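Local atomic coordinates of sensor protein (Vibrio cholerae O1 biovar El Tor, PDB entry 3MXQ), a protein that probably serves as a sensor histidine kinase that uses ATP to phosphorylate a protein histidine, this chain being its N-terminal PAS sensor portion. Residues 82-85 and 86-90; 45-48 and 49-53; 64-67 and 68-71. All blocks are in the same frame, centred on the assembly; numbering follows the deposited sequence.

Contact 1: residues 82-85 and 86-90; sequences IDTA and LVIES
I82 and L86 sit one turn apart on the helix, their side chains side by side and pointing the same way. The approach is branch to branch: CG2 of I82 comes to 4.1 Å from CD1 of L86. On I82 this methyl lies anti to the backbone N, whereas CG1 lies beside that N and carries the end of the side chain away from L86. The same CD1 of L86 is 3.7 Å from OD1 of D83, whose side chain passes it at a slant. OD1 is hydrogen-bonded to the hydroxyl of Y42 in a loop, and OD2 forms a salt bridge with K79, one turn back on the same helix. Two different partners, one on each oxygen, should limit rotation of the carboxylate. In the PAS fold, this is the last part of helix 75-88, which lies against the antiparallel sheet; I82 and L86 both touch V137 of strand 134-145, and A85 rests on V124 of strand 118-128. Backbone bonds of the i to i+4 kind join the segments: L86 N to I82 O, V87 N to D83 O, and I88 N to T84 O at 2.9 Å, the straightest with 167° at the hydrogen. I88 places CG1 between its own backbone N and carbonyl carbon (chi1 81°), which brings that carbon to 3.4 Å from T84 O. Regular helical geometry is lost at E89, where phi turns positive (51°). The chain then folds back far enough for S90 O to lie 3.6 Å from CA of A85, a CA-H...O contact.

Contact 2: residues 45-48 and 49-53; sequences VKVN and EYFES
The F51 ring is met obliquely by V47: CG2 of the valine is 3.5 Å from ring atom CD2 and 3.4 Å from CB of F51, and the two side chains cross at about a right angle. V47 reaches there because CG2 stands anti to its backbone N, while CG1 takes the position between N and the carbonyl carbon. Beyond V47, the phenyl group also packs on A34 and C36 of strand 34-39 and on F71. The other flat groups are the N48 amide and the Y50 ring, which run alongside each other with their planes 88° apart; the contact is made by ND2 of N48 and CB of Y50, 3.7 Å apart. N48 OD1 is hydrogen-bonded instead to the hydroxyl of S25 in the second subunit, and E49 OE2 forms a salt bridge with R54 of that subunit. The backbone closes the first turn through E52 N to N48 O, 3.2 Å and nearly straight at 168°. CG of E52 lies 3.3 Å from the same N48 O, while OE1 is hydrogen-bonded to G59 N. N48 holds the N-cap position without a side-chain capping bond, at a strand-to-helix junction of the PAS fold: strand 44-47, at one edge of the five-stranded sheet within this chain, leads into helix 49-53, the two short axes 77° apart.

Contact 3: residues 64-67 and 68-71; sequences GKNI and LELF
N66 caps helix 67-70 of the PAS fold: it occupies the N-cap position, and its side chain accepts a bond from L68 N. At the base of that side chain, CB lies 3.5 Å from OE1 of E69, whose extended chain passes close to it. CG follows anti to the backbone N (chi1 -173°), which directs the amide toward the first turn, and stands 3.7 Å from L68 N. At the tip, OD1 takes the capping bond from L68 N at 2.7 Å, the donor nitrogen tilted 33° out of the carbonyl plane of the side chain, and also touches CB of L68 at 3.2 Å. The N66 backbone carbonyl serves the same turn, accepting L70 N and, weakly, E69 N. L70 reaches back with CD1 to 3.8 Å from CB of K65, whose ammonium is hydrogen-bonded to the backbone oxygen of T61. I67 points into the domain, packing on I44 of strand 44-47 and L78 of helix 75-88. Its carbonyl receives F71 N at 2.9 Å, and its CG2 methyl meets CD1 of the F71 ring at 3.7 Å.

From the N terminus the three contacts come in series, none nested in or crossing another: contact 2 turns strand 44-47 into helix 49-53, contact 3 starts helix 67-70 after a loop, and contact 1 ends helix 75-88 before strand 92-95. Each is local, within one continuous stretch of chain, and closes no long loop. Contacts 2 and 3 touch directly, CE2 of F51 packing at 4.1 Å from CZ of F71. Helix 67-70 packs on helix 75-88 and on strand 44-47, while contact 1 places the last part of helix 75-88 on strands 118-128 and 134-145. Contacts 1 and 3 share Y42 as a neighbour; of the three, only contact 2 meets another subunit.

Contact 1: residues 82-85 and 86-90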
loop_
_atom_site.group_PDB
_atom_site.type_symbol
_atom_site.label_atom_id
_atom_site.label_comp_id
_atom_site.label_asym_id
_atom_site.label_seq_id
_atom_site.Cartn_x
_atom_site.Cartn_y
_atom_site.Cartn_z
ATOM N N ILE A 82 3.953 4.274 -26.604
ATOM C CA ILE A 82 5.335 4.139 -26.169
ATOM C C ILE A 82 6.236 5.122 -26.910
ATOM O O ILE A 82 7.132 5.734 -26.326
ATOM C CB ILE A 82 5.832 2.705 -26.341
ATOM C CG1 ILE A 82 5.046 1.769 -25.418
ATOM C CG2 ILE A 82 7.320 2.600 -26.013
ATOM C CD1 ILE A 82 4.978 0.353 -25.921
ATOM N N ASP A 83 5.977 5.295 -28.200
ATOM C CA ASP A 83 6.782 6.197 -29.008
ATOM C C ASP A 83 6.593 7.651 -28.602
ATOM O O ASP A 83 7.559 8.413 -28.583
ATOM C CB ASP A 83 6.531 5.959 -30.492
ATOM C CG ASP A 83 7.169 4.661 -30.980
ATOM O OD1 ASP A 83 7.823 3.975 -30.169
ATOM O OD2 ASP A 83 7.026 4.313 -32.170
ATOM N N THR A 84 5.366 8.015 -28.233
ATOM C CA THR A 84 5.081 9.343 -27.700
ATOM C C THR A 84 6.011 9.632 -26.528
ATOM O O THR A 84 6.727 10.631 -26.530
ATOM C CB THR A 84 3.597 9.495 -27.309
ATOM O OG1 THR A 84 2.797 9.285 -28.474
ATOM C CG2 THR A 84 3.292 10.880 -26.771
ATOM N N ALA A 85 6.034 8.730 -25.558
ATOM C CA ALA A 85 6.926 8.864 -24.430
ATOM C C ALA A 85 8.367 9.037 -24.890
ATOM O O ALA A 85 9.083 9.895 -24.380
ATOM C CB ALA A 85 6.802 7.654 -23.509
ATOM N N LEU A 86 8.773 8.228 -25.865
ATOM C CA LEU A 86 10.164 8.182 -26.294
ATOM C C LEU A 86 10.616 9.466 -26.961
ATOM O O LEU A 86 11.789 9.833 -26.844
ATOM C CB LEU A 86 10.430 6.986 -27.213
ATOM C CG LEU A 86 10.413 5.578 -26.606
ATOM C CD1 LEU A 86 10.528 4.509 -27.678
ATOM C CD2 LEU A 86 11.512 5.396 -25.581
ATOM N N VAL A 87 9.691 10.152 -27.637
ATOM C CA VAL A 87 10.022 11.365 -28.408
ATOM C C VAL A 87 9.776 12.681 -27.664
ATOM O O VAL A 87 10.521 13.638 -27.857
ATOM C CB VAL A 87 9.313 11.427 -29.799
ATOM C CG1 VAL A 87 9.602 10.188 -30.627
ATOM C CG2 VAL A 87 7.828 11.607 -29.636
ATOM N N ILE A 88 8.735 12.745 -26.833
ATOM C CA ILE A 88 8.425 13.996 -26.142
ATOM C C ILE A 88 9.023 14.005 -24.758
ATOM O O ILE A 88 8.833 14.949 -23.994
ATOM C CB ILE A 88 6.903 14.345 -26.107
ATOM C CG1 ILE A 88 6.158 13.589 -25.015
ATOM C CG2 ILE A 88 6.255 14.147 -27.480
ATOM C CD1 ILE A 88 4.964 14.346 -24.496
ATOM N N GLU A 89 9.757 12.939 -24.457
ATOM C CA GLU A 89 10.452 12.757 -23.175
ATOM C C GLU A 89 9.553 12.975 -21.947
ATOM O O GLU A 89 9.957 13.615 -20.974
ATOM C CB GLU A 89 11.711 13.641 -23.118
ATOM C CG GLU A 89 12.704 13.373 -24.250
ATOM C CD GLU A 89 14.145 13.664 -23.853
ATOM O OE1 GLU A 89 14.677 14.711 -24.294
ATOM O OE2 GLU A 89 14.739 12.854 -23.096
ATOM N N SER A 90 8.333 12.447 -21.989
ATOM C CA SER A 90 7.383 12.725 -20.915
ATOM C C SER A 90 6.354 11.632 -20.696
ATOM O O SER A 90 6.078 10.839 -21.589
ATOM C CB SER A 90 6.678 14.061 -21.154
ATOM O OG SER A 90 5.897 14.413 -20.025
#

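Contact 2: residues 45-48 and 49-53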
loop_
_atom_site.group_PDB
_atom_site.type_symbol
_atom_site.label_atom_id
_atom_site.label_comp_id
_atom_site.label_asym_id
_atom_site.label_seq_id
_atom_site.Cartn_x
_atom_site.Cartn_y
_atom_site.Cartn_z
ATOM N N VAL A 45 10.900 -6.429 -19.963
ATOM C CA VAL A 45 11.989 -6.594 -19.017
ATOM C C VAL A 45 11.477 -7.095 -17.670
ATOM O O VAL A 45 12.062 -7.980 -17.077
ATOM C CB VAL A 45 12.752 -5.270 -18.843
ATOM C CG1 VAL A 45 13.777 -5.379 -17.729
ATOM C CG2 VAL A 45 13.427 -4.887 -20.149
ATOM N N LYS A 46 10.385 -6.512 -17.193
ATOM C CA LYS A 46 9.816 -6.848 -15.898
ATOM C C LYS A 46 8.314 -6.738 -15.990
ATOM O O LYS A 46 7.788 -5.918 -16.748
ATOM C CB LYS A 46 10.329 -5.888 -14.814
ATOM C CG LYS A 46 9.466 -5.840 -13.539
ATOM C CD LYS A 46 10.195 -5.157 -12.395
ATOM C CE LYS A 46 9.544 -5.477 -11.051
ATOM N NZ LYS A 46 9.914 -6.837 -10.546
ATOM N N VAL A 47 7.626 -7.533 -15.181
ATOM C CA VAL A 47 6.184 -7.550 -15.189
ATOM C C VAL A 47 5.604 -7.934 -13.812
ATOM O O VAL A 47 6.117 -8.821 -13.150
ATOM C CB VAL A 47 5.700 -8.462 -16.347
ATOM C CG1 VAL A 47 6.366 -9.825 -16.279
ATOM C CG2 VAL A 47 4.217 -8.606 -16.346
ATOM N N ASN A 48 4.573 -7.209 -13.378
ATOM C CA ASN A 48 3.662 -7.592 -12.279
ATOM C C ASN A 48 3.175 -9.015 -12.277
ATOM O O ASN A 48 2.916 -9.591 -13.331
ATOM C CB ASN A 48 2.366 -6.814 -12.440
ATOM C CG ASN A 48 2.257 -5.694 -11.503
ATOM O OD1 ASN A 48 3.179 -5.413 -10.747
ATOM N ND2 ASN A 48 1.123 -5.027 -11.531
ATOM N N GLU A 49 2.961 -9.538 -11.078
ATOM C CA GLU A 49 2.169 -10.748 -10.860
ATOM C C GLU A 49 0.745 -10.465 -11.332
ATOM O O GLU A 49 0.134 -11.288 -11.986
ATOM C CB GLU A 49 2.181 -11.134 -9.364
ATOM C CG GLU A 49 1.688 -12.559 -9.041
ATOM C CD GLU A 49 1.933 -12.989 -7.571
ATOM O OE1 GLU A 49 2.716 -12.312 -6.840
ATOM O OE2 GLU A 49 1.334 -14.020 -7.148
ATOM N N TYR A 50 0.238 -9.278 -11.014
ATOM C CA TYR A 50 -1.107 -8.883 -11.390
ATOM C C TYR A 50 -1.303 -8.843 -12.909
ATOM O O TYR A 50 -2.385 -9.170 -13.398
ATOM C CB TYR A 50 -1.457 -7.539 -10.766
ATOM C CG TYR A 50 -2.904 -7.164 -10.928
ATOM C CD1 TYR A 50 -3.886 -7.735 -10.126
ATOM C CD2 TYR A 50 -3.296 -6.238 -11.891
ATOM C CE1 TYR A 50 -5.230 -7.396 -10.278
ATOM C CE2 TYR A 50 -4.634 -5.878 -12.053
ATOM C CZ TYR A 50 -5.595 -6.460 -11.245
ATOM O OH TYR A 50 -6.921 -6.122 -11.409
ATOM N N PHE A 51 -0.260 -8.444 -13.639
ATOM C CA PHE A 51 -0.258 -8.444 -15.105
ATOM C C PHE A 51 -0.362 -9.868 -15.627
ATOM O O PHE A 51 -1.224 -10.147 -16.458
ATOM C CB PHE A 51 1.021 -7.774 -15.631
ATOM C CG PHE A 51 1.009 -7.451 -17.114
ATOM C CD1 PHE A 51 0.873 -6.145 -17.550
ATOM C CD2 PHE A 51 1.193 -8.440 -18.067
ATOM C CE1 PHE A 51 0.880 -5.836 -18.919
ATOM C CE2 PHE A 51 1.195 -8.133 -19.438
ATOM C CZ PHE A 51 1.041 -6.839 -19.854
ATOM N N GLU A 52 0.501 -10.762 -15.127
ATOM C CA GLU A 52 0.503 -12.179 -15.524
ATOM C C GLU A 52 -0.869 -12.795 -15.391
ATOM O O GLU A 52 -1.354 -13.437 -16.318
ATOM C CB GLU A 52 1.447 -13.016 -14.669
ATOM C CG GLU A 52 2.905 -12.633 -14.733
ATOM C CD GLU A 52 3.777 -13.491 -13.815
ATOM O OE1 GLU A 52 3.666 -14.745 -13.892
ATOM O OE2 GLU A 52 4.578 -12.912 -13.033
ATOM N N SER A 53 -1.480 -12.602 -14.231
ATOM C CA SER A 53 -2.730 -13.247 -13.897
ATOM C C SER A 53 -3.845 -12.873 -14.871
ATOM O O SER A 53 -4.821 -13.618 -15.018
ATOM C CB SER A 53 -3.132 -12.923 -12.455
ATOM O OG SER A 53 -3.399 -11.541 -12.291
#

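Contact 3: residues 64-67 and 68-71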
loop_
_atom_site.group_PDB
_atom_site.type_symbol
_atom_site.label_atom_id
_atom_site.label_comp_id
_atom_site.label_asym_id
_atom_site.label_seq_id
_atom_site.Cartn_x
_atom_site.Cartn_y
_atom_site.Cartn_z
ATOM N N GLY A 64 11.844 -10.939 -22.033
ATOM C CA GLY A 64 12.756 -11.013 -23.167
ATOM C C GLY A 64 12.030 -11.192 -24.486
ATOM O O GLY A 64 12.586 -11.727 -25.446
ATOM N N LYS A 65 10.778 -10.747 -24.521
ATOM C CA LYS A 65 9.946 -10.791 -25.721
ATOM C C LYS A 65 9.320 -9.429 -25.992
ATOM O O LYS A 65 9.094 -8.647 -25.067
ATOM C CB LYS A 65 8.853 -11.847 -25.582
ATOM C CG LYS A 65 9.375 -13.264 -25.494
ATOM C CD LYS A 65 8.277 -14.271 -25.779
ATOM C CE LYS A 65 8.852 -15.612 -26.207
ATOM N NZ LYS A 65 9.670 -16.216 -25.125
ATOM N N ASN A 66 9.042 -9.160 -27.263
ATOM C CA ASN A 66 8.459 -7.901 -27.713
ATOM C C ASN A 66 6.950 -7.809 -27.402
ATOM O O ASN A 66 6.182 -8.679 -27.813
ATOM C CB ASN A 66 8.716 -7.768 -29.219
ATOM C CG ASN A 66 8.298 -6.422 -29.791
ATOM O OD1 ASN A 66 7.405 -5.736 -29.276
ATOM N ND2 ASN A 66 8.938 -6.045 -30.887
ATOM N N ILE A 67 6.528 -6.754 -26.695
ATOM C CA ILE A 67 5.109 -6.578 -26.351
ATOM C C ILE A 67 4.251 -6.533 -27.598
ATOM O O ILE A 67 3.140 -7.059 -27.622
ATOM C CB ILE A 67 4.818 -5.256 -25.628
ATOM C CG1 ILE A 67 5.956 -4.866 -24.726
ATOM C CG2 ILE A 67 3.577 -5.372 -24.743
ATOM C CD1 ILE A 67 5.561 -3.725 -23.826
ATOM N N LEU A 68 4.780 -5.873 -28.622
ATOM C CA LEU A 68 4.067 -5.660 -29.868
ATOM C C LEU A 68 3.784 -6.979 -30.560
ATOM O O LEU A 68 2.761 -7.123 -31.217
ATOM C CB LEU A 68 4.835 -4.688 -30.774
ATOM C CG LEU A 68 5.116 -3.302 -30.165
ATOM C CD1 LEU A 68 5.998 -2.474 -31.059
ATOM C CD2 LEU A 68 3.844 -2.530 -29.863
ATOM N N GLU A 69 4.672 -7.953 -30.383
ATOM C CA GLU A 69 4.436 -9.297 -30.918
ATOM C C GLU A 69 3.492 -10.127 -30.040
ATOM O O GLU A 69 2.728 -10.947 -30.555
ATOM C CB GLU A 69 5.755 -10.036 -31.153
ATOM C CG GLU A 69 6.635 -9.381 -32.220
ATOM C CD GLU A 69 8.032 -9.984 -32.314
ATOM O OE1 GLU A 69 8.534 -10.534 -31.305
ATOM O OE2 GLU A 69 8.638 -9.898 -33.407
ATOM N N LEU A 70 3.537 -9.904 -28.727
ATOM C CA LEU A 70 2.735 -10.677 -27.781
ATOM C C LEU A 70 1.281 -10.256 -27.764
ATOM O O LEU A 70 0.410 -11.045 -27.420
ATOM C CB LEU A 70 3.323 -10.611 -26.373
ATOM C CG LEU A 70 4.536 -11.509 -26.097
ATOM C CD1 LEU A 70 5.192 -11.173 -24.773
ATOM C CD2 LEU A 70 4.166 -12.994 -26.138
ATOM N N PHE A 71 1.013 -9.015 -28.142
ATOM C CA PHE A 71 -0.357 -8.518 -28.151
ATOM C C PHE A 71 -0.677 -7.810 -29.445
ATOM O O PHE A 71 -1.054 -6.646 -29.424
ATOM C CB PHE A 71 -0.587 -7.576 -26.974
ATOM C CG PHE A 71 -0.318 -8.206 -25.655
ATOM C CD1 PHE A 71 0.874 -7.953 -24.984
ATOM C CD2 PHE A 71 -1.243 -9.076 -25.088
ATOM C CE1 PHE A 71 1.139 -8.557 -23.760
ATOM C CE2 PHE A 71 -0.989 -9.686 -23.866
ATOM C CZ PHE A 71 0.203 -9.426 -23.201
#